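Local coordinates for protein putative glycosyl hydrolase (Bacteroides thetaiotaomicron VPI-5482, PDB 3K11) that is probably a glycoside hydrolase of family 88, with the helical six-hairpin fold expected of its clan and a substrate not yet established, at residues F189-P194 with T198-D203; L184-F189 with A237-I242; H250-V253 with D258-A261; D202-G207 with K231-F236. One frame throughout, in Å; residues are numbered along the deposited sequence. Where two conformers were deposited one is given.

In the fold
Four neighbouring contacts tie two consecutive antiparallel helices to the loops and small antiparallel sheet at their end. Contact 4 packs helix 202-217 against helix 222-240; contact 2, with its centre about 7 Å away, binds the turn at 184-189 to the end of the second helix; contact 1 folds the following loop onto strand 198-200 and the start of the first helix. Contact 3 lies on the adjacent strand 247-253, about 11 Å centre to centre from contacts 1 and 2. D202 OD1 and H250 NE2, 2.7 Å apart, join contacts 1 and 4 to contact 3. Ethanediol molecules bound beside R191, R193 and D202 may mark a pocket; contacts 1 and 3 also touch the second subunit.

Contact 1 (F189-P194 with T198-D203); sequences FARNRP and TLWLDD. With EDO (1,2-ethanediol), chain I; EDO (1,2-ethanediol), chain J.
With CG of R191 placed opposite its carbonyl carbon (chi1 -52°) and the rest of the chain stretched out to NE, the guanidinium is laid across the indole of W200. The two planes are only 9° apart and their centres 3.7 Å, a cation-pi stack in which CD adds a CH-pi contact over the five-membered ring. Arginine suits this place because its edge stays available while its face is stacked: NE reaches D203 OD2 at 3.0 Å and NH2 reaches D203 OD1 at 2.8 Å, a side-on salt bridge. NH1 and NH2 also hold an ethanediol. Tryptophan contributes a polar edge as well, NE1 donating to R193 O (2.9 Å) near the ring plane. A water donates to F189 O and D203 OD2 and accepts from W200 N. W200 CZ2 lies over one face of the R193 guanidinium, offset toward the rim with the planes 57° apart, and R193 forms a salt bridge with D423 of the second subunit. Reciprocal N-H to O bonds between R191 and T198 make an antiparallel hydrogen-bonded pair, a single beta bridge that closes the loop on edge strand 198-200.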
# COMPACT_ATOMS: atom_id res chain seq x y z
N PHE A 189 -12.31 30.56 0.16
CA PHE A 189 -13.34 30.19 1.16
C PHE A 189 -12.67 29.34 2.25
O PHE A 189 -12.03 28.36 1.94
CB PHE A 189 -14.46 29.38 0.53
CG PHE A 189 -15.28 30.14 -0.50
CD1 PHE A 189 -15.83 31.36 -0.20
CD2 PHE A 189 -15.57 29.56 -1.74
CE1 PHE A 189 -16.63 32.03 -1.15
CE2 PHE A 189 -16.37 30.23 -2.66
CZ PHE A 189 -16.87 31.44 -2.36
N ALA A 190 -12.88 29.71 3.53
CA ALA A 190 -12.21 29.07 4.67
C ALA A 190 -13.14 28.96 5.86
O ALA A 190 -14.29 29.45 5.84
CB ALA A 190 -10.99 29.90 5.06
N ARG A 191 -12.65 28.29 6.89
CA ARG A 191 -13.36 28.14 8.17
C ARG A 191 -12.41 28.46 9.30
O ARG A 191 -11.20 28.41 9.14
CB ARG A 191 -13.89 26.72 8.35
CG ARG A 191 -14.71 26.23 7.19
CD ARG A 191 -15.53 25.05 7.55
NE ARG A 191 -16.07 24.41 6.36
CZ ARG A 191 -16.78 23.30 6.36
NH1 ARG A 191 -17.08 22.70 7.49
NH2 ARG A 191 -17.19 22.78 5.22
N ASN A 192 -12.98 28.75 10.45
CA ASN A 192 -12.19 28.89 11.68
C ASN A 192 -12.44 27.70 12.63
O ASN A 192 -12.16 27.77 13.82
CB ASN A 192 -12.47 30.26 12.32
CG ASN A 192 -11.81 31.35 11.56
OD1 ASN A 192 -10.59 31.34 11.38
ND2 ASN A 192 -12.61 32.26 11.03
N ARG A 193 -12.96 26.61 12.07
CA ARG A 193 -13.06 25.35 12.78
C ARG A 193 -12.48 24.28 11.91
O ARG A 193 -12.62 24.36 10.69
CB ARG A 193 -14.50 24.96 13.13
CG ARG A 193 -15.37 24.51 11.96
CD ARG A 193 -16.82 24.32 12.38
NE ARG A 193 -17.66 23.64 11.36
CZ ARG A 193 -17.76 22.32 11.23
NH1 ARG A 193 -17.07 21.51 12.01
NH2 ARG A 193 -18.53 21.82 10.30
N PRO A 194 -11.81 23.30 12.50
CA PRO A 194 -11.49 23.17 13.95
C PRO A 194 -10.36 24.05 14.44
O PRO A 194 -10.04 24.03 15.64
CB PRO A 194 -11.13 21.69 14.08
CG PRO A 194 -10.52 21.35 12.77
CD PRO A 194 -11.35 22.11 11.75
N THR A 198 -8.59 27.49 8.44
CA THR A 198 -8.56 26.11 7.91
C THR A 198 -9.33 26.02 6.61
O THR A 198 -10.45 26.51 6.48
CB THR A 198 -9.22 25.14 8.94
OG1 THR A 198 -8.51 25.24 10.19
CG2 THR A 198 -9.18 23.73 8.45
N LEU A 199 -8.70 25.35 5.64
CA LEU A 199 -9.37 24.99 4.43
C LEU A 199 -9.88 23.56 4.57
O LEU A 199 -9.14 22.69 4.98
CB LEU A 199 -8.47 25.11 3.22
CG LEU A 199 -7.90 26.48 2.84
CD1 LEU A 199 -7.03 26.36 1.55
CD2 LEU A 199 -9.05 27.54 2.70
N TRP A 200 -11.13 23.37 4.16
CA TRP A 200 -11.80 22.06 4.06
C TRP A 200 -11.94 21.72 2.61
O TRP A 200 -12.50 22.50 1.83
CB TRP A 200 -13.19 22.16 4.66
CG TRP A 200 -13.23 22.23 6.14
CD1 TRP A 200 -12.66 23.17 6.96
CD2 TRP A 200 -13.95 21.35 6.97
NE1 TRP A 200 -12.96 22.90 8.26
CE2 TRP A 200 -13.77 21.80 8.31
CE3 TRP A 200 -14.74 20.21 6.73
CZ2 TRP A 200 -14.38 21.16 9.40
CZ3 TRP A 200 -15.31 19.55 7.81
CH2 TRP A 200 -15.15 20.05 9.13
N LEU A 201 -11.49 20.54 2.23
CA LEU A 201 -11.63 20.09 0.84
C LEU A 201 -13.10 20.17 0.42
O LEU A 201 -13.41 20.52 -0.73
CB LEU A 201 -11.09 18.66 0.71
CG LEU A 201 -10.97 18.11 -0.69
CD1 LEU A 201 -10.09 19.02 -1.57
CD2 LEU A 201 -10.43 16.64 -0.63
N ASP A 202 -14.02 19.88 1.35
CA ASP A 202 -15.45 19.88 1.05
C ASP A 202 -15.88 21.21 0.48
O ASP A 202 -16.80 21.26 -0.36
CB ASP A 202 -16.31 19.65 2.31
CG ASP A 202 -15.89 18.39 3.10
OD1 ASP A 202 -14.74 18.32 3.52
OD2 ASP A 202 -16.69 17.44 3.26
N ASP A 203 -15.20 22.30 0.85
CA ASP A 203 -15.68 23.65 0.47
C ASP A 203 -15.39 23.96 -0.99
O ASP A 203 -15.95 24.88 -1.51
CB ASP A 203 -15.14 24.73 1.36
CG ASP A 203 -15.81 24.78 2.72
OD1 ASP A 203 -16.98 24.33 2.84
OD2 ASP A 203 -15.20 25.35 3.64
C1 EDO I . -19.49 19.57 5.02
O1 EDO I . -18.71 20.47 4.25
C2 EDO I . -18.82 19.42 6.37
O2 EDO I . -19.25 20.50 7.16
C1 EDO J . -20.11 17.13 10.36
O1 EDO J . -19.42 16.52 11.46
C2 EDO J . -19.23 18.12 9.63
O2 EDO J . -18.56 18.90 10.61
O HOH W 1 -12.52 25.82 3.33
O HOH W 2 -15.99 28.00 3.98

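Contact 2 (L184-F189 with A237-I242); sequences LADGTF and ADRMFI
R239 and D186 approach from opposite directions, the arginine reaching out from the last turn of helix 222-240 and the aspartate from a type I turn spanning L184 to G187. Their flat groups are steeply turned, the guanidinium and carboxylate planes lying 73° apart, so that the arginine meets one oxygen end-on and does not pair side by side with both. NH2 of R239 comes to D186 OD2 at 2.9 Å from above the carboxylate plane, while R239 NH1, 3.1 Å from the same oxygen, meets the syn lone pair of D186 OD2. For both bonds OD2 lies near the guanidinium plane of R239. L184 covers one face of that group: its CD1 stands 3.8 Å from R239 NH2, over the centre. Leucine suits this position because its branch can shield the flat, weakly hydrated face while the polar edge keeps its bonds. T188 runs past the arginine in the opposite direction; the bond from R239 NH1 to its OG1 is weak, and Q235 NE2 is another partner of that hydroxyl.

The other carboxylate oxygen serves the turn itself. A chi1 of 74° sets D186 CG between its backbone N and carbonyl carbon, bringing OD1 back to T188 N at 3.0 Å in an Asx turn; T188 OG1 donates to the same oxygen at 2.6 Å. G187 has a positive phi that glycine readily adopts. Q235 and K231 of the helix bind the D186 carbonyl. With two donors on each oxygen, the aspartate is probably held in its ionised form: one oxygen shapes the turn, the other pairs with the helix.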
# COMPACT_ATOMS: atom_id res chain seq x y z
N LEU A 184 -9.80 33.26 3.63
CA LEU A 184 -8.40 33.57 3.89
C LEU A 184 -8.08 34.95 3.32
O LEU A 184 -8.91 35.53 2.62
CB LEU A 184 -7.48 32.54 3.21
CG LEU A 184 -7.51 31.06 3.64
CD1 LEU A 184 -6.41 30.26 2.93
CD2 LEU A 184 -7.41 30.90 5.16
N ALA A 185 -6.89 35.47 3.61
CA ALA A 185 -6.51 36.81 3.11
C ALA A 185 -6.59 36.89 1.58
O ALA A 185 -7.01 37.92 1.02
CB ALA A 185 -5.09 37.18 3.59
N ASP A 186 -6.25 35.79 0.93
CA ASP A 186 -6.27 35.73 -0.52
C ASP A 186 -7.64 35.44 -1.11
O ASP A 186 -7.76 35.29 -2.32
CB ASP A 186 -5.26 34.73 -1.02
CG ASP A 186 -5.67 33.30 -0.80
OD1 ASP A 186 -6.73 33.01 -0.20
OD2 ASP A 186 -4.89 32.46 -1.24
N GLY A 187 -8.67 35.38 -0.28
CA GLY A 187 -10.05 35.26 -0.78
C GLY A 187 -10.57 33.84 -0.77
O GLY A 187 -11.74 33.62 -1.01
N THR A 188 -9.71 32.85 -0.55
CA THR A 188 -10.15 31.44 -0.56
C THR A 188 -11.19 31.16 0.54
O THR A 188 -11.01 31.52 1.70
CB THR A 188 -8.97 30.45 -0.35
OG1 THR A 188 -7.84 30.83 -1.15
CG2 THR A 188 -9.44 28.98 -0.62
N PHE A 189 -12.31 30.56 0.16
CA PHE A 189 -13.34 30.19 1.16
C PHE A 189 -12.67 29.34 2.25
O PHE A 189 -12.03 28.36 1.94
CB PHE A 189 -14.46 29.38 0.53
CG PHE A 189 -15.28 30.14 -0.50
CD1 PHE A 189 -15.83 31.36 -0.20
CD2 PHE A 189 -15.57 29.56 -1.74
CE1 PHE A 189 -16.63 32.03 -1.15
CE2 PHE A 189 -16.37 30.23 -2.66
CZ PHE A 189 -16.87 31.44 -2.36
N ALA A 237 -6.61 24.15 -4.81
CA ALA A 237 -5.79 23.02 -5.33
C ALA A 237 -4.30 23.19 -5.06
O ALA A 237 -3.65 22.21 -4.77
CB ALA A 237 -6.09 22.74 -6.84
N ASP A 238 -3.79 24.43 -5.13
CA ASP A 238 -2.37 24.72 -4.85
C ASP A 238 -1.96 24.11 -3.54
O ASP A 238 -0.94 23.40 -3.43
CB ASP A 238 -2.14 26.24 -4.75
CG ASP A 238 -0.67 26.60 -4.49
OD1 ASP A 238 0.17 26.09 -5.26
OD2 ASP A 238 -0.39 27.34 -3.51
N ARG A 239 -2.80 24.33 -2.54
CA ARG A 239 -2.51 23.89 -1.18
C ARG A 239 -2.90 22.45 -0.85
O ARG A 239 -2.22 21.79 -0.09
CB ARG A 239 -3.26 24.79 -0.22
CG ARG A 239 -2.78 26.23 -0.32
CD ARG A 239 -3.67 27.05 0.49
NE ARG A 239 -3.25 28.44 0.70
CZ ARG A 239 -3.85 29.52 0.18
NH1 ARG A 239 -4.80 29.43 -0.76
NH2 ARG A 239 -3.43 30.71 0.57
N MSE A 240 -4.00 21.99 -1.43
CA MSE A 240 -4.62 20.73 -1.01
C MSE A 240 -4.30 19.53 -1.91
O MSE A 240 -4.36 18.37 -1.43
CB MSE A 240 -6.13 20.98 -0.78
CG MSE A 240 -6.40 22.08 0.28
SE MSE A 240 -8.19 22.04 0.80
CE MSE A 240 -7.87 20.70 2.22
N PHE A 241 -3.92 19.78 -3.17
CA PHE A 241 -3.60 18.66 -4.11
C PHE A 241 -2.25 18.11 -3.73
O PHE A 241 -1.38 18.89 -3.34
CB PHE A 241 -3.62 19.09 -5.57
CG PHE A 241 -3.64 17.93 -6.55
CD1 PHE A 241 -4.72 17.05 -6.59
CD2 PHE A 241 -2.63 17.75 -7.45
CE1 PHE A 241 -4.74 16.01 -7.48
CE2 PHE A 241 -2.66 16.67 -8.33
CZ PHE A 241 -3.69 15.83 -8.35
N ILE A 242 -2.06 16.80 -3.89
CA ILE A 242 -0.82 16.10 -3.56
C ILE A 242 -0.36 15.45 -4.88
O ILE A 242 -0.76 14.33 -5.20
CB ILE A 242 -1.00 15.01 -2.51
CG1 ILE A 242 -1.64 15.55 -1.23
CG2 ILE A 242 0.39 14.47 -2.08
CD1 ILE A 242 -2.24 14.52 -0.33

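Contact 3 (H250-V253 with D258-A261); sequences HGWV and DHPA. With EDO (1,2-ethanediol), chain D; EDO (1,2-ethanediol), chain H.
Strand 247-253, the middle strand of a small three-stranded antiparallel sheet, is flanked by the loop that leads on to helix 265-281, and the two meet through an aromatic stack and bridging waters. H259 lies over the five-membered ring of W252 with centroids 3.8 Å apart and planes inclined by 26°, a face-to-face stack. W252 NE1 sits over the centre of the imidazole, whereas H259 CE1 falls toward the rim of the indole, so the overlap is offset. The tryptophan CG stands opposite its backbone N (chi1 -173°), which swings the indole out to where the histidine can cover it. W252 NE1 and H259 NE2 are 3.3 Å apart, but the angle is poor and they form no hydrogen bond.

The imidazole edge faces the strand: H259 CE1 lies 3.1 Å from V253 O, and a water joins H259 ND1 (2.8 Å) to V253 N (2.9 Å). Histidine suits the place by offering a flat face for stacking together with a polar edge for this water. Further along, P260 O receives two waters, one of which also donates to G251 O at 2.7 Å while the other accepts from G251 N. The backbone N of H259 binds an ethanediol. R239 and L199 also pack against W252, and D258 forms a salt bridge with R301 of the second subunit.

No direct hydrogen bond joins the two segments, so the polar groups G251 N and O, V253 N, H259 ND1 and P260 O are linked through waters, while the rings supply the direct contact.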
# COMPACT_ATOMS: atom_id res chain seq x y z
N HIS A 250 -7.82 16.13 2.95
CA HIS A 250 -9.11 16.63 3.45
C HIS A 250 -9.00 18.02 4.06
O HIS A 250 -9.91 18.83 3.94
CB HIS A 250 -9.71 15.67 4.49
CG HIS A 250 -11.09 16.03 4.92
ND1 HIS A 250 -11.61 15.65 6.15
CD2 HIS A 250 -12.06 16.73 4.29
CE1 HIS A 250 -12.86 16.11 6.24
NE2 HIS A 250 -13.16 16.77 5.13
N GLY A 251 -7.88 18.29 4.73
CA GLY A 251 -7.74 19.56 5.41
C GLY A 251 -6.39 20.20 5.29
O GLY A 251 -5.35 19.57 5.01
N TRP A 252 -6.40 21.49 5.56
CA TRP A 252 -5.18 22.33 5.49
C TRP A 252 -5.33 23.48 6.46
O TRP A 252 -6.17 24.33 6.26
CB TRP A 252 -5.02 22.88 4.07
CG TRP A 252 -3.75 23.62 3.80
CD1 TRP A 252 -2.56 23.09 3.32
CD2 TRP A 252 -3.54 25.05 3.90
NE1 TRP A 252 -1.64 24.09 3.17
CE2 TRP A 252 -2.22 25.30 3.50
CE3 TRP A 252 -4.36 26.12 4.29
CZ2 TRP A 252 -1.70 26.59 3.46
CZ3 TRP A 252 -3.83 27.39 4.22
CH2 TRP A 252 -2.52 27.60 3.85
N VAL A 253 -4.48 23.50 7.47
CA VAL A 253 -4.48 24.56 8.48
C VAL A 253 -3.33 25.51 8.20
O VAL A 253 -2.16 25.14 8.17
CB VAL A 253 -4.36 23.99 9.92
CG1 VAL A 253 -4.29 25.14 10.96
CG2 VAL A 253 -5.61 23.06 10.20
N ASP A 258 3.68 21.63 8.73
CA ASP A 258 3.50 20.46 7.88
C ASP A 258 2.01 20.31 7.73
O ASP A 258 1.25 20.77 8.59
CB ASP A 258 4.01 19.19 8.56
CG ASP A 258 5.48 18.97 8.41
OD1 ASP A 258 6.16 19.70 7.68
OD2 ASP A 258 5.97 18.02 9.03
N HIS A 259 1.58 19.70 6.62
CA HIS A 259 0.17 19.55 6.32
C HIS A 259 -0.15 18.10 6.06
O HIS A 259 -0.25 17.68 4.93
CB HIS A 259 -0.21 20.43 5.11
CG HIS A 259 0.08 21.88 5.33
ND1 HIS A 259 -0.63 22.64 6.24
CD2 HIS A 259 0.98 22.71 4.75
CE1 HIS A 259 -0.14 23.87 6.24
NE2 HIS A 259 0.83 23.95 5.33
N PRO A 260 -0.40 17.33 7.13
CA PRO A 260 -0.69 15.89 6.99
C PRO A 260 -1.87 15.62 6.08
O PRO A 260 -2.82 16.39 6.02
CB PRO A 260 -1.03 15.47 8.42
CG PRO A 260 -0.33 16.46 9.30
CD PRO A 260 -0.45 17.76 8.55
N ALA A 261 -1.78 14.53 5.32
CA ALA A 261 -2.78 14.19 4.32
C ALA A 261 -3.61 13.02 4.82
O ALA A 261 -3.07 11.96 5.09
CB ALA A 261 -2.09 13.82 3.01
C1 EDO D . 3.99 17.91 4.39
O1 EDO D . 3.44 19.19 4.48
C2 EDO D . 3.46 17.06 5.53
O2 EDO D . 3.16 15.72 5.14
C1 EDO H . 2.25 14.18 1.43
O1 EDO H . 2.89 15.38 0.95
C2 EDO H . 1.08 14.49 2.36
O2 EDO H . 1.30 15.56 3.30
O HOH W 3 -5.78 16.03 5.54
O HOH W 4 -3.11 19.12 6.38
O HOH W 5 -2.58 21.26 7.71

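Contact 4 (D202-G207 with K231-F236); sequences DDMFMG and KQFLQF
M204, a selenomethionine, reaches from helix 202-217 into the groove between two phenylalanines of helix 222-240. From CB, with CG opposite the carbonyl carbon (chi1 -71°), the chain heads across to F236. M204 CG is 3.5 Å from F236 CG, over one face of the ring and displaced toward its rim, and makes a CH-pi contact at 3.8 Å from the centroid. The next atom, SE, passes beside the ring: it is 3.9 Å from F236 CB and 5.2 Å from the ring centroid, an oblique Met-aromatic contact. Here the chain bends, chi3 being 78°, and the bend carries CE away from F236 and onto F233. The methyl comes to 3.5 Å from F233 CE2 and sits over the face of that ring, again nearer the rim, in a second CH-pi contact.

The two helices are consecutive in the chain and antiparallel: over segments 202-207 and 231-236 the axes are 10.4 Å apart at closest and run at 177°, consistent with the six-hairpin, (alpha/alpha)6-type fold of the clan to which the family belongs. A separation of that size is filled by long or bulky side chains, and the unbranched, flexible chain of methionine lets successive atoms lie against two differently placed rings. Phenylalanine fits opposite because its flat faces receive methylene and methyl groups alike. Near the start of helix 202-217, D203 lays its CB 3.9 Å from F236 CZ, its carboxylate being directed to R191. T274 of helix 265-281 also touches M204, and Y295 of helix 289-304 touches F233.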
# COMPACT_ATOMS: atom_id res chain seq x y z
N ASP A 202 -14.02 19.88 1.35
CA ASP A 202 -15.45 19.88 1.05
C ASP A 202 -15.88 21.21 0.48
O ASP A 202 -16.80 21.26 -0.36
CB ASP A 202 -16.31 19.65 2.31
CG ASP A 202 -15.89 18.39 3.10
OD1 ASP A 202 -14.74 18.32 3.52
OD2 ASP A 202 -16.69 17.44 3.26
N ASP A 203 -15.20 22.30 0.85
CA ASP A 203 -15.68 23.65 0.47
C ASP A 203 -15.39 23.96 -0.99
O ASP A 203 -15.95 24.88 -1.51
CB ASP A 203 -15.14 24.73 1.36
CG ASP A 203 -15.81 24.78 2.72
OD1 ASP A 203 -16.98 24.33 2.84
OD2 ASP A 203 -15.20 25.35 3.64
N MSE A 204 -14.52 23.19 -1.65
CA MSE A 204 -14.41 23.30 -3.09
C MSE A 204 -15.82 23.12 -3.69
O MSE A 204 -16.26 23.88 -4.54
CB MSE A 204 -13.44 22.28 -3.66
CG MSE A 204 -11.99 22.61 -3.32
SE MSE A 204 -10.72 21.44 -4.16
CE MSE A 204 -10.76 22.24 -5.90
N PHE A 205 -16.54 22.13 -3.19
CA PHE A 205 -17.86 21.76 -3.69
C PHE A 205 -18.94 22.59 -3.05
O PHE A 205 -19.93 22.93 -3.70
CB PHE A 205 -18.12 20.27 -3.48
CG PHE A 205 -19.44 19.83 -3.99
CD1 PHE A 205 -19.71 19.75 -5.37
CD2 PHE A 205 -20.45 19.54 -3.08
CE1 PHE A 205 -20.96 19.37 -5.82
CE2 PHE A 205 -21.72 19.19 -3.52
CZ PHE A 205 -21.97 19.09 -4.89
N MSE A 206 -18.77 22.95 -1.79
CA MSE A 206 -19.80 23.78 -1.17
C MSE A 206 -19.88 25.16 -1.79
O MSE A 206 -20.95 25.76 -1.85
CB MSE A 206 -19.61 23.88 0.35
CG MSE A 206 -19.51 22.59 1.06
SE MSE A 206 -21.04 21.36 0.78
CE MSE A 206 -20.06 19.60 0.99
N GLY A 207 -18.74 25.70 -2.22
CA GLY A 207 -18.66 27.07 -2.76
C GLY A 207 -18.52 27.28 -4.26
O GLY A 207 -19.15 28.17 -4.82
N LYS A 231 -10.39 31.12 -9.59
CA LYS A 231 -9.47 31.55 -8.55
C LYS A 231 -9.61 30.69 -7.32
O LYS A 231 -8.63 30.23 -6.75
CB LYS A 231 -9.80 33.01 -8.20
CG LYS A 231 -8.84 33.63 -7.18
CD LYS A 231 -9.25 35.05 -6.75
CE LYS A 231 -8.30 35.57 -5.58
NZ LYS A 231 -8.96 36.60 -4.77
N GLN A 232 -10.84 30.45 -6.88
CA GLN A 232 -11.06 29.52 -5.77
C GLN A 232 -10.49 28.16 -6.09
O GLN A 232 -9.75 27.56 -5.30
CB GLN A 232 -12.57 29.34 -5.53
CG GLN A 232 -13.24 30.58 -4.95
CD GLN A 232 -12.82 30.92 -3.54
OE1 GLN A 232 -12.45 30.06 -2.77
NE2 GLN A 232 -12.92 32.21 -3.20
N PHE A 233 -10.85 27.65 -7.25
CA PHE A 233 -10.38 26.29 -7.58
C PHE A 233 -8.88 26.19 -7.44
O PHE A 233 -8.36 25.27 -6.81
CB PHE A 233 -10.81 25.89 -8.99
CG PHE A 233 -10.54 24.43 -9.31
CD1 PHE A 233 -9.29 24.01 -9.80
CD2 PHE A 233 -11.53 23.49 -9.15
CE1 PHE A 233 -9.05 22.68 -10.06
CE2 PHE A 233 -11.24 22.09 -9.41
CZ PHE A 233 -10.03 21.71 -9.84
N LEU A 234 -8.16 27.13 -8.03
CA LEU A 234 -6.71 27.00 -8.08
C LEU A 234 -6.06 27.32 -6.75
O LEU A 234 -5.02 26.73 -6.38
CB LEU A 234 -6.18 27.90 -9.18
CG LEU A 234 -6.56 27.61 -10.64
CD1 LEU A 234 -6.02 28.72 -11.52
CD2 LEU A 234 -6.05 26.20 -11.13
N GLN A 235 -6.66 28.20 -5.98
CA GLN A 235 -6.11 28.55 -4.64
C GLN A 235 -6.29 27.39 -3.65
O GLN A 235 -5.44 27.18 -2.78
CB GLN A 235 -6.75 29.87 -4.14
CG GLN A 235 -6.13 31.07 -4.84
CD GLN A 235 -6.64 32.43 -4.42
OE1 GLN A 235 -6.18 33.44 -4.97
NE2 GLN A 235 -7.59 32.49 -3.48
N PHE A 236 -7.43 26.68 -3.74
CA PHE A 236 -7.62 25.44 -3.01
C PHE A 236 -6.61 24.39 -3.51
O PHE A 236 -5.89 23.77 -2.74
CB PHE A 236 -9.03 24.83 -3.20
CG PHE A 236 -10.08 25.34 -2.24
CD1 PHE A 236 -10.22 24.79 -1.00
CD2 PHE A 236 -10.99 26.31 -2.62
CE1 PHE A 236 -11.20 25.23 -0.12
CE2 PHE A 236 -11.98 26.76 -1.72
CZ PHE A 236 -12.07 26.22 -0.48